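VIN1 (Oscarella pearsei, PDB 6BFI) binds actin filaments and may play a role in cell-cell adhesion, as a member of the vinculin/alpha-catenin family. Local coordinates at residues A649-A654 against M702-K707; E656-P661 against M698-A703; S676-A681 against L694-A699; M725-A730 against Q769-A774; Q758-I763 against K808-A813. All coordinates share one frame; numbering follows the deposited sequence.

Interaction 1: residues A649-A654 against M702-K707; sequences AEMQEA and MAMMSK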
# COMPACT_ATOMS: atom_id res chain seq x y z
N ALA A 649 -39.06 8.48 -4.76
CA ALA A 649 -39.48 7.11 -5.05
C ALA A 649 -38.30 6.23 -5.45
O ALA A 649 -38.28 5.03 -5.12
CB ALA A 649 -40.54 7.10 -6.14
N GLU A 650 -37.32 6.79 -6.15
CA GLU A 650 -36.16 6.02 -6.59
C GLU A 650 -35.34 5.54 -5.40
O GLU A 650 -35.09 4.34 -5.23
CB GLU A 650 -35.31 6.87 -7.53
CG GLU A 650 -34.73 6.12 -8.72
CD GLU A 650 -34.12 7.05 -9.75
OE1 GLU A 650 -34.10 8.28 -9.50
OE2 GLU A 650 -33.66 6.56 -10.80
N MET A 651 -34.92 6.48 -4.54
CA MET A 651 -34.11 6.11 -3.38
C MET A 651 -34.92 5.33 -2.36
O MET A 651 -34.35 4.56 -1.58
CB MET A 651 -33.51 7.37 -2.75
CG MET A 651 -32.70 8.21 -3.71
SD MET A 651 -31.25 7.36 -4.38
CE MET A 651 -31.83 6.87 -6.00
N GLN A 652 -36.24 5.52 -2.33
CA GLN A 652 -37.09 4.73 -1.44
C GLN A 652 -37.15 3.28 -1.89
O GLN A 652 -37.00 2.35 -1.07
CB GLN A 652 -38.49 5.34 -1.36
CG GLN A 652 -39.54 4.41 -0.76
CD GLN A 652 -39.32 4.14 0.71
OE1 GLN A 652 -38.63 4.89 1.40
NE2 GLN A 652 -39.91 3.05 1.20
N GLU A 653 -37.36 3.05 -3.19
CA GLU A 653 -37.33 1.69 -3.71
C GLU A 653 -35.96 1.06 -3.50
O GLU A 653 -35.86 -0.13 -3.19
CB GLU A 653 -37.70 1.69 -5.19
CG GLU A 653 -37.66 0.31 -5.83
CD GLU A 653 -37.87 0.35 -7.33
OE1 GLU A 653 -38.27 1.42 -7.84
OE2 GLU A 653 -37.63 -0.68 -7.99
N ALA A 654 -34.89 1.85 -3.65
CA ALA A 654 -33.56 1.32 -3.38
C ALA A 654 -33.37 0.99 -1.91
O ALA A 654 -32.66 0.03 -1.58
CB ALA A 654 -32.50 2.32 -3.85
N MET A 702 -26.42 2.86 -6.56
CA MET A 702 -25.73 1.74 -7.19
C MET A 702 -26.64 0.52 -7.29
O MET A 702 -26.57 -0.23 -8.28
CB MET A 702 -24.46 1.40 -6.41
CG MET A 702 -23.60 0.32 -7.05
SD MET A 702 -22.79 0.85 -8.59
CE MET A 702 -21.58 2.01 -7.96
N ALA A 703 -27.50 0.31 -6.29
CA ALA A 703 -28.50 -0.75 -6.39
C ALA A 703 -29.46 -0.49 -7.54
O ALA A 703 -29.83 -1.42 -8.28
CB ALA A 703 -29.26 -0.89 -5.07
N MET A 704 -29.89 0.77 -7.70
CA MET A 704 -30.73 1.11 -8.85
C MET A 704 -30.01 0.81 -10.16
O MET A 704 -30.63 0.30 -11.11
CB MET A 704 -31.14 2.57 -8.79
CG MET A 704 -31.98 2.92 -7.57
SD MET A 704 -33.33 1.76 -7.32
CE MET A 704 -34.30 2.02 -8.80
N MET A 705 -28.71 1.10 -10.23
CA MET A 705 -27.95 0.76 -11.43
C MET A 705 -27.98 -0.74 -11.68
O MET A 705 -28.20 -1.18 -12.81
CB MET A 705 -26.50 1.24 -11.32
CG MET A 705 -25.63 0.67 -12.44
SD MET A 705 -23.90 1.17 -12.47
CE MET A 705 -24.06 2.93 -12.70
N SER A 706 -27.76 -1.54 -10.64
CA SER A 706 -27.85 -2.99 -10.78
C SER A 706 -29.19 -3.39 -11.41
O SER A 706 -29.23 -4.16 -12.38
CB SER A 706 -27.67 -3.67 -9.42
OG SER A 706 -27.92 -5.06 -9.51
N LYS A 707 -30.28 -2.85 -10.87
CA LYS A 707 -31.60 -3.15 -11.42
C LYS A 707 -31.71 -2.74 -12.88
O LYS A 707 -32.34 -3.44 -13.68
CB LYS A 707 -32.68 -2.46 -10.58
CG LYS A 707 -34.09 -2.59 -11.15
CD LYS A 707 -35.12 -2.04 -10.17
CE LYS A 707 -36.51 -2.02 -10.79
NZ LYS A 707 -36.59 -1.08 -11.94
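Met704 carries most of the contact of 702-707 with 649-654, meeting Glu650, Met651, Glu653 and Ala654. Its CG stands anti to the carbonyl carbon (chi1 -62°), and with further bends at chi2 and chi3 the side chain enters as a knob into the hole formed by these four residues. Within that hole Met704 SD lies 3.6 Å from Ala654 CB and 3.8 Å from the backbone Glu650 O, while Met704 CE reaches 4.1 Å from Glu650 CG. Met651 CE closes another side, 4.3 Å from Met704 CG. The carboxylate of Glu650 points its charge elsewhere, into a salt bridge with Arg724. One turn on, Lys707 crosses Glu653 at about a right angle: Glu653 OE2 sits 3.3 Å from Lys707 CE but 4.1 Å from its NZ, opposite charges close without forming a salt bridge. Such a pair probably adds a mild attraction. The two helix segments meet at 86°, with axes 9.5 Å apart, and the knob-into-hole seat of Met704 at this steep crossing is helix-on-helix packing within the all-helical architecture of the vinculin family.

Interaction 2: residues E656-P661 against M698-A703; sequences EMLRAP and MARKMA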
# COMPACT_ATOMS: atom_id res chain seq x y z
N GLU A 656 -35.85 -0.09 0.10
CA GLU A 656 -36.55 -1.36 0.27
C GLU A 656 -35.75 -2.52 -0.31
O GLU A 656 -35.75 -3.62 0.25
CB GLU A 656 -37.93 -1.29 -0.37
CG GLU A 656 -38.91 -0.41 0.37
CD GLU A 656 -40.34 -0.65 -0.06
OE1 GLU A 656 -40.57 -1.58 -0.87
OE2 GLU A 656 -41.24 0.08 0.40
N MET A 657 -35.05 -2.29 -1.43
CA MET A 657 -34.22 -3.35 -2.00
C MET A 657 -33.05 -3.69 -1.09
O MET A 657 -32.77 -4.87 -0.84
CB MET A 657 -33.71 -2.93 -3.38
CG MET A 657 -34.76 -2.91 -4.48
SD MET A 657 -34.01 -2.86 -6.12
CE MET A 657 -32.86 -1.50 -5.93
N LEU A 658 -32.37 -2.67 -0.57
CA LEU A 658 -31.17 -2.91 0.24
C LEU A 658 -31.49 -3.40 1.64
O LEU A 658 -30.60 -3.91 2.32
CB LEU A 658 -30.33 -1.63 0.31
CG LEU A 658 -29.60 -1.28 -0.98
CD1 LEU A 658 -28.74 -0.04 -0.81
CD2 LEU A 658 -28.76 -2.46 -1.46
N ARG A 659 -32.73 -3.25 2.11
CA ARG A 659 -33.14 -3.81 3.38
C ARG A 659 -33.91 -5.12 3.24
O ARG A 659 -34.13 -5.80 4.24
CB ARG A 659 -33.97 -2.79 4.17
CG ARG A 659 -33.18 -1.54 4.51
CD ARG A 659 -33.89 -0.65 5.51
NE ARG A 659 -33.06 0.50 5.86
CZ ARG A 659 -32.11 0.48 6.80
NH1 ARG A 659 -31.87 -0.64 7.47
NH2 ARG A 659 -31.41 1.57 7.05
N ALA A 660 -34.31 -5.47 2.03
CA ALA A 660 -34.87 -6.78 1.75
C ALA A 660 -33.75 -7.81 1.68
O ALA A 660 -32.57 -7.45 1.60
CB ALA A 660 -35.66 -6.75 0.44
N PRO A 661 -34.07 -9.10 1.74
CA PRO A 661 -33.03 -10.12 1.60
C PRO A 661 -32.25 -9.97 0.31
O PRO A 661 -32.74 -9.43 -0.69
CB PRO A 661 -33.82 -11.44 1.63
CG PRO A 661 -35.01 -11.11 2.46
CD PRO A 661 -35.36 -9.69 2.14
N MET A 698 -25.24 6.86 -2.21
CA MET A 698 -24.49 6.23 -3.29
C MET A 698 -24.80 4.75 -3.38
O MET A 698 -24.87 4.19 -4.48
CB MET A 698 -23.00 6.47 -3.08
CG MET A 698 -22.14 6.07 -4.27
SD MET A 698 -20.40 6.50 -4.03
CE MET A 698 -20.55 8.20 -3.49
N ALA A 699 -24.98 4.08 -2.24
CA ALA A 699 -25.35 2.67 -2.25
C ALA A 699 -26.72 2.47 -2.88
O ALA A 699 -26.90 1.58 -3.72
CB ALA A 699 -25.32 2.11 -0.83
N ARG A 700 -27.70 3.29 -2.49
CA ARG A 700 -29.02 3.22 -3.10
C ARG A 700 -28.94 3.38 -4.61
O ARG A 700 -29.48 2.56 -5.37
CB ARG A 700 -29.93 4.30 -2.50
CG ARG A 700 -30.10 4.24 -0.99
CD ARG A 700 -31.00 5.36 -0.50
NE ARG A 700 -31.05 5.44 0.96
CZ ARG A 700 -30.50 6.42 1.68
NH1 ARG A 700 -29.87 7.41 1.08
NH2 ARG A 700 -30.60 6.40 3.00
N LYS A 701 -28.23 4.42 -5.07
CA LYS A 701 -28.09 4.65 -6.50
C LYS A 701 -27.42 3.47 -7.20
O LYS A 701 -27.83 3.09 -8.30
CB LYS A 701 -27.28 5.93 -6.74
CG LYS A 701 -27.98 7.20 -6.25
CD LYS A 701 -27.07 8.41 -6.40
CE LYS A 701 -27.79 9.70 -6.02
NZ LYS A 701 -28.96 9.96 -6.91
N MET A 702 -26.42 2.86 -6.56
CA MET A 702 -25.73 1.74 -7.19
C MET A 702 -26.64 0.52 -7.29
O MET A 702 -26.57 -0.23 -8.28
CB MET A 702 -24.46 1.40 -6.41
CG MET A 702 -23.60 0.32 -7.05
SD MET A 702 -22.79 0.85 -8.59
CE MET A 702 -21.58 2.01 -7.96
N ALA A 703 -27.50 0.31 -6.29
CA ALA A 703 -28.50 -0.75 -6.39
C ALA A 703 -29.46 -0.49 -7.54
O ALA A 703 -29.83 -1.42 -8.28
CB ALA A 703 -29.26 -0.89 -5.07
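Leu658 is the main bump on 656-661, and it fits against the surface of 698-703 where two alanines, Ala699 and Ala703, leave the helix low. Its two methyls divide the ground. CD1 settles beside the first alanine, 4.0 Å from Ala699 CB and 3.8 Å from the backbone Ala699 O; CD2 leans on the second, 4.0 Å from Ala703 CB. With CG anti to the carbonyl carbon (chi1 -72°), the isobutyl group projects toward the neighbouring helix and its fork straddles the small residues one turn apart. This is close apolar packing of the short helix 649-659, near its C-terminal end, on helix 690-710 of the vinculin fold, and the small alanine side chains let the bulkier leucine approach the backbone. Met657 supplies a second, slimmer bump. Its chain bends at chi3, bringing the terminal CE within 3.8 Å of Ala703 CB, so the alanine methyl is touched by both Met657 and Leu658. Arg700 borders the leucine with its aliphatic stem, CG lying 4.5 Å from Leu658 CD1, while its guanidinium is engaged by a salt bridge to Glu655. Beyond the leucine, His671 of helix 669-682 touches the same side chain.

Interaction 3: residues S676-A681 against L694-A699; sequences SVFREA and LVKQMA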
# COMPACT_ATOMS: atom_id res chain seq x y z
N SER A 676 -23.02 -4.33 0.58
CA SER A 676 -21.91 -4.28 1.52
C SER A 676 -21.59 -2.85 1.92
O SER A 676 -21.30 -2.57 3.09
CB SER A 676 -20.67 -4.95 0.92
OG SER A 676 -20.16 -4.19 -0.17
N VAL A 677 -21.66 -1.91 0.97
CA VAL A 677 -21.42 -0.51 1.31
C VAL A 677 -22.53 0.02 2.21
O VAL A 677 -22.28 0.61 3.27
CB VAL A 677 -21.28 0.33 0.03
CG1 VAL A 677 -21.39 1.80 0.36
CG2 VAL A 677 -19.95 0.04 -0.63
N PHE A 678 -23.79 -0.19 1.80
CA PHE A 678 -24.93 0.27 2.59
C PHE A 678 -24.88 -0.30 4.00
O PHE A 678 -25.22 0.38 4.97
CB PHE A 678 -26.24 -0.11 1.89
CG PHE A 678 -27.47 0.32 2.64
CD1 PHE A 678 -28.00 1.58 2.47
CD2 PHE A 678 -28.10 -0.55 3.52
CE1 PHE A 678 -29.13 1.97 3.16
CE2 PHE A 678 -29.23 -0.17 4.21
CZ PHE A 678 -29.75 1.10 4.03
N ARG A 679 -24.47 -1.56 4.13
CA ARG A 679 -24.40 -2.18 5.44
C ARG A 679 -23.23 -1.64 6.25
O ARG A 679 -23.32 -1.52 7.48
CB ARG A 679 -24.29 -3.70 5.30
CG ARG A 679 -24.67 -4.46 6.55
CD ARG A 679 -25.07 -5.88 6.21
NE ARG A 679 -26.20 -5.94 5.28
CZ ARG A 679 -26.09 -6.22 3.99
NH1 ARG A 679 -24.90 -6.49 3.46
NH2 ARG A 679 -27.17 -6.25 3.22
N GLU A 680 -22.12 -1.30 5.59
CA GLU A 680 -21.00 -0.68 6.30
C GLU A 680 -21.41 0.68 6.86
O GLU A 680 -21.08 1.01 8.01
CB GLU A 680 -19.80 -0.53 5.37
CG GLU A 680 -18.58 0.12 6.02
CD GLU A 680 -17.95 -0.75 7.08
OE1 GLU A 680 -18.09 -1.99 7.01
OE2 GLU A 680 -17.31 -0.20 8.00
N ALA A 681 -22.12 1.48 6.08
CA ALA A 681 -22.53 2.80 6.54
C ALA A 681 -23.77 2.78 7.43
O ALA A 681 -24.04 3.77 8.12
CB ALA A 681 -22.79 3.72 5.34
N LEU A 694 -23.97 10.68 2.27
CA LEU A 694 -23.52 10.54 0.88
C LEU A 694 -23.28 9.08 0.52
O LEU A 694 -23.61 8.65 -0.59
CB LEU A 694 -22.25 11.36 0.65
CG LEU A 694 -22.27 12.85 0.99
CD1 LEU A 694 -20.99 13.52 0.49
CD2 LEU A 694 -23.50 13.53 0.41
N VAL A 695 -22.71 8.31 1.45
CA VAL A 695 -22.38 6.93 1.14
C VAL A 695 -23.64 6.08 1.03
O VAL A 695 -23.76 5.23 0.14
CB VAL A 695 -21.41 6.37 2.20
CG1 VAL A 695 -21.24 4.89 2.00
CG2 VAL A 695 -20.06 7.07 2.09
N LYS A 696 -24.60 6.28 1.94
CA LYS A 696 -25.87 5.55 1.84
C LYS A 696 -26.59 5.88 0.54
O LYS A 696 -27.07 4.98 -0.16
CB LYS A 696 -26.75 5.87 3.05
CG LYS A 696 -26.65 4.86 4.18
CD LYS A 696 -27.58 5.25 5.32
CE LYS A 696 -27.63 4.17 6.39
NZ LYS A 696 -28.50 4.55 7.53
N GLN A 697 -26.67 7.17 0.20
CA GLN A 697 -27.28 7.56 -1.06
C GLN A 697 -26.58 6.91 -2.24
O GLN A 697 -27.23 6.43 -3.18
CB GLN A 697 -27.26 9.09 -1.19
CG GLN A 697 -28.00 9.64 -2.41
CD GLN A 697 -29.49 9.80 -2.18
OE1 GLN A 697 -30.09 9.10 -1.36
NE2 GLN A 697 -30.09 10.74 -2.89
N MET A 698 -25.24 6.86 -2.21
CA MET A 698 -24.49 6.23 -3.29
C MET A 698 -24.80 4.75 -3.38
O MET A 698 -24.87 4.19 -4.48
CB MET A 698 -23.00 6.47 -3.08
CG MET A 698 -22.14 6.07 -4.27
SD MET A 698 -20.40 6.50 -4.03
CE MET A 698 -20.55 8.20 -3.49
N ALA A 699 -24.98 4.08 -2.24
CA ALA A 699 -25.35 2.67 -2.25
C ALA A 699 -26.72 2.47 -2.88
O ALA A 699 -26.90 1.58 -3.72
CB ALA A 699 -25.32 2.11 -0.83
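Val677 and Val695 face each other across the pair of helices, their side chains crossing at about a right angle and meeting CG1 to CG1 at 3.5 Å. In each valine that methyl is anti to the backbone N (chi1 165° and 171°), which directs it into the interface. Val695 CG1 also packs against Ala681 CB at 3.9 Å, one turn further along the first helix, so a single methyl touches both the valine and the alanine. Phe678 and Lys696 meet differently. The aliphatic chain of Lys696, extended beyond CG, runs obliquely past the phenyl ring, with Lys696 CG 3.9 Å from Phe678 CD1. Ala699 CB occupies the ring's edge near its plane, and its closest approach is to Phe678 CB, at 3.6 Å. Lys696 CE passes 4.0 Å from the backbone Ala681 O on the way to the salt bridge that its NZ makes with Asp682. Replacing Lys696 with an alanine would probably uncover one side of the Phe678 ring and leave Asp682 without this charged mate. Leu658 of helix 649-659 lies on the other side of the ring, and Arg659 comes up beside its CZ end, while Ile811 of helix 786-817 packs on Val695. The segments run at 155° with axes 8.6 Å apart, and Phe678 and Lys696 have the nearest CA atoms, 5.4 Å apart. Close antiparallel packing of two helices joined by a short connection, as here between 669-682 and 690-710, is the helical hairpin, a building unit of the helical bundles in vinculin-family proteins.

Interaction 4: residues M725-A730 against Q769-A774; sequences MAKEIA and QLKILA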
# COMPACT_ATOMS: atom_id res chain seq x y z
N MET A 725 -28.26 7.16 -14.05
CA MET A 725 -27.85 6.65 -12.75
C MET A 725 -26.34 6.65 -12.61
O MET A 725 -25.80 6.99 -11.54
CB MET A 725 -28.42 5.25 -12.53
CG MET A 725 -28.22 4.73 -11.12
SD MET A 725 -28.85 5.88 -9.89
CE MET A 725 -30.59 5.90 -10.30
N ALA A 726 -25.62 6.28 -13.67
CA ALA A 726 -24.16 6.32 -13.63
C ALA A 726 -23.66 7.74 -13.41
O ALA A 726 -22.73 7.96 -12.62
CB ALA A 726 -23.58 5.75 -14.92
N LYS A 727 -24.26 8.72 -14.10
CA LYS A 727 -23.83 10.10 -13.91
C LYS A 727 -24.12 10.58 -12.49
O LYS A 727 -23.31 11.30 -11.89
CB LYS A 727 -24.51 11.00 -14.94
CG LYS A 727 -24.13 10.67 -16.38
CD LYS A 727 -24.38 11.85 -17.31
CE LYS A 727 -25.51 11.56 -18.28
NZ LYS A 727 -25.75 12.72 -19.19
N GLU A 728 -25.27 10.18 -11.93
CA GLU A 728 -25.58 10.56 -10.55
C GLU A 728 -24.60 9.94 -9.57
O GLU A 728 -24.17 10.60 -8.61
CB GLU A 728 -27.02 10.15 -10.22
CG GLU A 728 -28.06 11.19 -10.62
CD GLU A 728 -29.47 10.64 -10.68
OE1 GLU A 728 -30.23 11.05 -11.58
OE2 GLU A 728 -29.81 9.78 -9.84
N ILE A 729 -24.22 8.68 -9.78
CA ILE A 729 -23.22 8.05 -8.93
C ILE A 729 -21.88 8.77 -9.06
O ILE A 729 -21.13 8.91 -8.09
CB ILE A 729 -23.10 6.55 -9.26
CG1 ILE A 729 -24.39 5.82 -8.92
CG2 ILE A 729 -21.94 5.92 -8.50
CD1 ILE A 729 -24.37 4.36 -9.27
N ALA A 730 -21.55 9.23 -10.27
CA ALA A 730 -20.30 9.95 -10.48
C ALA A 730 -20.30 11.26 -9.70
O ALA A 730 -19.31 11.60 -9.04
CB ALA A 730 -20.08 10.20 -11.97
N GLN A 769 -14.49 6.11 -15.71
CA GLN A 769 -14.66 4.79 -16.32
C GLN A 769 -16.07 4.25 -16.10
O GLN A 769 -16.60 3.54 -16.95
CB GLN A 769 -13.62 3.82 -15.77
CG GLN A 769 -12.19 4.19 -16.11
CD GLN A 769 -11.19 3.19 -15.56
OE1 GLN A 769 -11.55 2.10 -15.12
NE2 GLN A 769 -9.91 3.56 -15.58
N LEU A 770 -16.68 4.59 -14.96
CA LEU A 770 -18.04 4.13 -14.69
C LEU A 770 -19.02 4.72 -15.69
O LEU A 770 -19.86 4.00 -16.25
CB LEU A 770 -18.45 4.49 -13.26
CG LEU A 770 -19.88 4.13 -12.86
CD1 LEU A 770 -20.07 2.62 -12.80
CD2 LEU A 770 -20.26 4.77 -11.54
N LYS A 771 -18.94 6.03 -15.93
CA LYS A 771 -19.85 6.65 -16.88
C LYS A 771 -19.62 6.11 -18.29
O LYS A 771 -20.59 5.80 -19.01
CB LYS A 771 -19.69 8.17 -16.86
CG LYS A 771 -20.13 8.81 -15.55
CD LYS A 771 -20.09 10.32 -15.64
CE LYS A 771 -18.68 10.83 -15.86
NZ LYS A 771 -18.65 12.31 -15.94
N ILE A 772 -18.36 5.96 -18.70
CA ILE A 772 -18.08 5.44 -20.03
C ILE A 772 -18.62 4.02 -20.18
O ILE A 772 -19.30 3.70 -21.16
CB ILE A 772 -16.57 5.51 -20.33
CG1 ILE A 772 -16.10 6.96 -20.36
CG2 ILE A 772 -16.25 4.81 -21.64
CD1 ILE A 772 -14.61 7.12 -20.58
N LEU A 773 -18.32 3.16 -19.21
CA LEU A 773 -18.70 1.75 -19.32
C LEU A 773 -20.20 1.55 -19.22
O LEU A 773 -20.75 0.65 -19.86
CB LEU A 773 -17.97 0.93 -18.25
CG LEU A 773 -16.45 0.84 -18.41
CD1 LEU A 773 -15.81 0.17 -17.20
CD2 LEU A 773 -16.08 0.12 -19.69
N ALA A 774 -20.89 2.38 -18.43
CA ALA A 774 -22.34 2.33 -18.39
C ALA A 774 -22.94 2.80 -19.71
O ALA A 774 -23.95 2.25 -20.17
CB ALA A 774 -22.87 3.16 -17.23
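Ala726 brings the first segment into its tightest touch, its CB lying 3.5 Å from Ala774 CB, methyl against methyl. The backbones come close here, with the CA atoms of Ala726 and Lys771 5.4 Å apart. The backbone Ala726 O also lies 4.0 Å from Lys771 CG. Lys727 follows with an aliphatic contact, crossing Lys771 at about a right angle with its CG 4.1 Å from Lys771 CD, before its chain leads away from the second segment. Ile729 meets Leu770, again nearly perpendicular: CG2 of the isoleucine is 3.7 Å from Leu770 CD2. The branch touching is the one anti to the backbone N of Ile729, whose chi1 of -65° sends CG1 elsewhere. Ala730 comes last, its CB 3.7 Å from Lys771 CD. Because Lys771 is bent at chi3 (-63°), its methylenes lie over this methyl. Shortening Lys771 to a serine would probably strip the aliphatic cover from Ala730 and open a gap beside Lys727. The segments are almost exactly antiparallel, at 178°, with axes 8.9 Å apart. Around them, helix 786-817 places Leu803 on Ile729 and Asn799 on Leu770, helix 690-710 presses Met705 on Ala726, and helix 8-32 reaches Lys727 through Gln19 and Leu26, so helix 718-745 is packed among several helical neighbours.

Interaction 5: residues Q758-I763 against K808-A813; sequences QLLDRI and KDVIRA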
# COMPACT_ATOMS: atom_id res chain seq x y z
N GLN A 758 -4.70 7.94 -0.19
CA GLN A 758 -4.43 6.86 -1.13
C GLN A 758 -5.72 6.31 -1.72
O GLN A 758 -5.77 5.93 -2.90
CB GLN A 758 -3.65 5.75 -0.44
CG GLN A 758 -2.20 6.09 -0.13
CD GLN A 758 -1.46 4.94 0.52
OE1 GLN A 758 -2.05 3.89 0.81
NE2 GLN A 758 -0.17 5.12 0.77
N LEU A 759 -6.78 6.25 -0.91
CA LEU A 759 -8.07 5.77 -1.40
C LEU A 759 -8.79 6.83 -2.21
O LEU A 759 -9.43 6.52 -3.22
CB LEU A 759 -8.93 5.30 -0.23
CG LEU A 759 -8.33 4.21 0.65
CD1 LEU A 759 -9.20 3.96 1.87
CD2 LEU A 759 -8.14 2.92 -0.14
N LEU A 760 -8.70 8.10 -1.79
CA LEU A 760 -9.38 9.16 -2.52
C LEU A 760 -8.78 9.43 -3.90
O LEU A 760 -9.48 9.93 -4.78
CB LEU A 760 -9.37 10.46 -1.72
CG LEU A 760 -10.28 10.57 -0.49
CD1 LEU A 760 -10.48 12.04 -0.14
CD2 LEU A 760 -11.62 9.88 -0.73
N ASP A 761 -7.50 9.11 -4.11
CA ASP A 761 -6.83 9.53 -5.33
C ASP A 761 -7.27 8.74 -6.56
O ASP A 761 -7.09 9.23 -7.68
CB ASP A 761 -5.31 9.42 -5.17
CG ASP A 761 -4.73 10.59 -4.39
OD1 ASP A 761 -5.32 11.69 -4.45
OD2 ASP A 761 -3.69 10.41 -3.72
N ARG A 762 -7.83 7.54 -6.39
CA ARG A 762 -8.25 6.74 -7.54
C ARG A 762 -9.75 6.82 -7.81
O ARG A 762 -10.21 6.24 -8.80
CB ARG A 762 -7.82 5.28 -7.35
CG ARG A 762 -8.38 4.58 -6.13
CD ARG A 762 -7.80 3.16 -6.03
NE ARG A 762 -8.48 2.34 -5.03
CZ ARG A 762 -8.02 2.09 -3.81
NH1 ARG A 762 -6.86 2.61 -3.42
NH2 ARG A 762 -8.71 1.32 -2.98
N ILE A 763 -10.52 7.53 -6.98
CA ILE A 763 -11.96 7.62 -7.20
C ILE A 763 -12.32 8.31 -8.51
O ILE A 763 -13.18 7.78 -9.24
CB ILE A 763 -12.64 8.29 -5.99
CG1 ILE A 763 -12.51 7.40 -4.75
CG2 ILE A 763 -14.10 8.59 -6.28
CD1 ILE A 763 -13.25 7.93 -3.54
N LYS A 808 -16.24 1.93 0.66
CA LYS A 808 -16.27 1.31 1.99
C LYS A 808 -14.97 1.57 2.75
O LYS A 808 -14.98 2.04 3.90
CB LYS A 808 -16.54 -0.19 1.82
CG LYS A 808 -16.29 -1.04 3.04
CD LYS A 808 -16.64 -2.49 2.73
CE LYS A 808 -16.26 -3.42 3.86
NZ LYS A 808 -16.67 -4.82 3.57
N ASP A 809 -13.84 1.28 2.11
CA ASP A 809 -12.55 1.58 2.74
C ASP A 809 -12.40 3.06 3.04
O ASP A 809 -11.67 3.44 3.96
CB ASP A 809 -11.41 1.08 1.85
CG ASP A 809 -11.34 -0.43 1.78
OD1 ASP A 809 -11.62 -1.09 2.80
OD2 ASP A 809 -11.02 -0.96 0.69
N VAL A 810 -13.09 3.92 2.28
CA VAL A 810 -13.07 5.35 2.58
C VAL A 810 -13.90 5.65 3.83
O VAL A 810 -13.56 6.56 4.60
CB VAL A 810 -13.56 6.16 1.36
CG1 VAL A 810 -13.96 7.57 1.76
CG2 VAL A 810 -12.47 6.22 0.30
N ILE A 811 -14.98 4.90 4.06
CA ILE A 811 -15.71 5.03 5.32
C ILE A 811 -14.77 4.73 6.49
O ILE A 811 -14.59 5.56 7.39
CB ILE A 811 -16.93 4.09 5.35
CG1 ILE A 811 -17.86 4.35 4.17
CG2 ILE A 811 -17.68 4.25 6.66
CD1 ILE A 811 -18.96 3.33 4.09
N ARG A 812 -14.15 3.55 6.47
CA ARG A 812 -13.31 3.17 7.60
C ARG A 812 -12.12 4.12 7.75
O ARG A 812 -11.79 4.54 8.87
CB ARG A 812 -12.83 1.73 7.44
CG ARG A 812 -13.96 0.72 7.43
CD ARG A 812 -13.44 -0.70 7.33
NE ARG A 812 -14.53 -1.67 7.22
CZ ARG A 812 -14.36 -2.98 7.12
NH1 ARG A 812 -13.14 -3.49 7.11
NH2 ARG A 812 -15.42 -3.78 7.03
N ALA A 813 -11.47 4.49 6.64
CA ALA A 813 -10.32 5.38 6.72
C ALA A 813 -10.72 6.77 7.19
O ALA A 813 -9.91 7.47 7.82
CB ALA A 813 -9.62 5.46 5.36
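Leu759 makes the principal contact, reaching segment 808-813 with two parts of its side chain. Its CD1 lies 3.3 Å from the backbone Asp809 O, 3.6 Å from Asp809 CB and 3.8 Å from Ala813 CB, so the methyl rests against one turn of the helix. Its CB, nearer the backbone, packs 3.7 Å from Val810 CG2. That valine methyl is the shared target of the first segment: Leu760 CD2 approaches it at 3.9 Å, the two side chains crossing at about a right angle, and Ile763 CD1 comes in more distantly, at 4.3 Å. The placement follows from torsion: with Val810 CG1 anti to the backbone N (chi1 162°), CG2 falls anti to the carbonyl carbon, where all three residues reach it. Outside this shell, a type I beta turn from Leu760 to Ile763 brings the isoleucine round to the same side as the leucines, its closing Ile763 N to Leu760 O bond being weak at 3.4 Å. Further out, Leu760 and Ile763 are backed by helix 718-745, the former on Ala740 and Arg741, the latter on Ala733 and Leu737. Leu756, from the preceding turn of helix 750-760, adds to the cover of Val810 and Ala813. The contact thus packs the junction between helices 750-760 and 763-778 against helix 786-817, an apolar interhelical seam of the kind that holds together the helical bundles of the vinculin family.

How the interactions relate
Interactions 1, 2 and 3 all use helix 690-710; helix 649-659 serves the first two and helix 669-682 the third. The centres of interaction 1 and interaction 2 lie 6 Å apart, those of interaction 2 and interaction 3 lie 8 Å apart. In chain order these three contacts close before interactions 4 and 5 begin, whose segments alternate along the sequence. Interaction 4, its centre about 17 Å from that of interaction 2, is tied to it by the Lys701-Glu728 salt bridge. Interaction 5, its centre about 13 Å from that of interaction 3, is linked to it by the Glu680-Arg812 salt bridge. The contacts therefore join both consecutive helices and helices one step further apart in the chain into one packed group near the C-terminal end.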